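Local coordinates for uncharacterized protein Ta1441 (Thermoplasma acidophilum, PDB 3GAA) that is of unknown function but, as a PAC2-family protein, may act as a proteasome assembly chaperone, at residues E220-V223 against K224-E228. Sequence-based numbering, arbitrary orientation.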
loop_
_atom_site.group_PDB
_atom_site.type_symbol
_atom_site.label_atom_id
_atom_site.label_comp_id
_atom_site.label_asym_id
_atom_site.label_seq_id
_atom_site.Cartn_x
_atom_site.Cartn_y
_atom_site.Cartn_z
ATOM N N GLU A 220 -33.279 -8.178 42.149
ATOM C CA GLU A 220 -32.375 -7.911 43.241
ATOM C C GLU A 220 -31.532 -9.143 43.488
ATOM O O GLU A 220 -30.313 -9.015 43.656
ATOM C CB GLU A 220 -33.125 -7.466 44.479
ATOM C CG GLU A 220 -33.858 -6.101 44.256
ATOM C CD GLU A 220 -35.271 -6.161 43.489
ATOM O OE1 GLU A 220 -35.456 -6.932 42.500
ATOM O OE2 GLU A 220 -36.199 -5.391 43.882
ATOM N N GLU A 221 -32.153 -10.330 43.454
ATOM C CA GLU A 221 -31.413 -11.544 43.681
ATOM C C GLU A 221 -30.452 -11.764 42.555
ATOM O O GLU A 221 -29.321 -12.155 42.766
ATOM C CB GLU A 221 -32.312 -12.750 43.820
ATOM C CG GLU A 221 -33.053 -12.811 45.132
ATOM C CD GLU A 221 -32.141 -12.789 46.410
ATOM O OE1 GLU A 221 -32.342 -11.884 47.285
ATOM O OE2 GLU A 221 -31.249 -13.672 46.547
ATOM N N GLN A 222 -30.854 -11.482 41.339
ATOM C CA GLN A 222 -29.959 -11.767 40.259
ATOM C C GLN A 222 -28.770 -10.853 40.330
ATOM O O GLN A 222 -27.666 -11.221 39.999
ATOM C CB GLN A 222 -30.662 -11.625 38.921
ATOM C CG GLN A 222 -29.705 -11.757 37.761
ATOM C CD GLN A 222 -30.406 -11.851 36.436
ATOM O OE1 GLN A 222 -29.767 -11.834 35.357
ATOM N NE2 GLN A 222 -31.734 -11.937 36.491
ATOM N N VAL A 223 -28.987 -9.629 40.725
ATOM C CA VAL A 223 -27.927 -8.655 40.634
ATOM C C VAL A 223 -26.960 -8.748 41.801
ATOM O O VAL A 223 -25.817 -8.470 41.633
ATOM C CB VAL A 223 -28.527 -7.263 40.568
ATOM C CG1 VAL A 223 -27.586 -6.248 41.169
ATOM C CG2 VAL A 223 -28.927 -6.969 39.102
ATOM N N LYS A 224 -27.425 -9.129 42.988
ATOM C CA LYS A 224 -26.525 -9.411 44.092
ATOM C C LYS A 224 -25.572 -10.531 43.700
ATOM O O LYS A 224 -24.372 -10.475 43.982
ATOM C CB LYS A 224 -27.281 -9.855 45.342
ATOM C CG LYS A 224 -28.145 -8.801 46.059
ATOM C CD LYS A 224 -29.014 -9.486 47.134
ATOM C CE LYS A 224 -30.403 -8.823 47.302
ATOM N NZ LYS A 224 -31.427 -9.733 47.964
ATOM N N ALA A 225 -26.104 -11.560 43.062
ATOM C CA ALA A 225 -25.280 -12.669 42.640
ATOM C C ALA A 225 -24.202 -12.157 41.704
ATOM O O ALA A 225 -23.077 -12.496 41.857
ATOM C CB ALA A 225 -26.134 -13.767 41.972
ATOM N N LEU A 226 -24.548 -11.337 40.733
ATOM C CA LEU A 226 -23.561 -10.740 39.827
ATOM C C LEU A 226 -22.576 -9.858 40.552
ATOM O O LEU A 226 -21.407 -9.918 40.291
ATOM C CB LEU A 226 -24.251 -9.890 38.759
ATOM C CG LEU A 226 -24.850 -10.607 37.547
ATOM C CD1 LEU A 226 -25.889 -9.742 36.745
ATOM C CD2 LEU A 226 -23.666 -11.043 36.700
ATOM N N ASP A 227 -23.044 -9.038 41.470
ATOM C CA ASP A 227 -22.160 -8.235 42.265
ATOM C C ASP A 227 -20.994 -9.035 42.902
ATOM O O ASP A 227 -19.827 -8.677 42.692
ATOM C CB ASP A 227 -22.960 -7.499 43.324
ATOM C CG ASP A 227 -22.151 -6.406 44.008
ATOM O OD1 ASP A 227 -21.671 -6.669 45.150
ATOM O OD2 ASP A 227 -21.975 -5.311 43.399
ATOM N N GLU A 228 -21.274 -10.108 43.646
ATOM C CA GLU A 228 -20.188 -10.887 44.242
ATOM C C GLU A 228 -19.200 -11.271 43.148
ATOM O O GLU A 228 -18.001 -11.009 43.248
ATOM C CB GLU A 228 -20.677 -12.150 44.963
ATOM C CG GLU A 228 -21.820 -11.952 46.061
ATOM C CD GLU A 228 -21.815 -10.557 46.873
ATOM O OE1 GLU A 228 -22.744 -9.687 46.638
ATOM O OE2 GLU A 228 -20.899 -10.356 47.755
#
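Chi1 values of -74° in Glu221 and -69° in Lys224 set CG opposite the carbonyl carbon in both residues, and a bend at chi2 (-57°) turns the Glu221 carboxylate toward the lysine one turn on. The Lys224 chain runs back toward the start of the helix, alongside the Glu220 carbonyl, with its CE 4.1 Å from Glu220 CB. It ends in a salt bridge between Lys224 NZ and Glu221 OE1; OE2 of Glu221 stands 4.2 Å from the same NZ, so one carboxylate oxygen makes the contact. The modelled separation of Lys224 NZ and Glu221 OE1 is too short for the exact geometry of the bridge to be trusted at 2.7 Å resolution. Beneath it the backbone keeps the i to i+4 pattern: Lys224 N donates to Glu220 O, Ala225 N to Glu221 O, Leu226 N to Gln222 O and Asp227 N to Val223 O, the last at 2.8 Å. Val223, the buried residue here, packs on Pro196 and Val199 of helix 196-210, while Leu226 meets Leu42 and Ser45 of helix 39-51. An exposed i to i+3 ion pair beside apolar side chains directed at neighbouring helices is the pattern of an amphipathic helix, here the first turns of helix 219-243, within a predicted coiled coil.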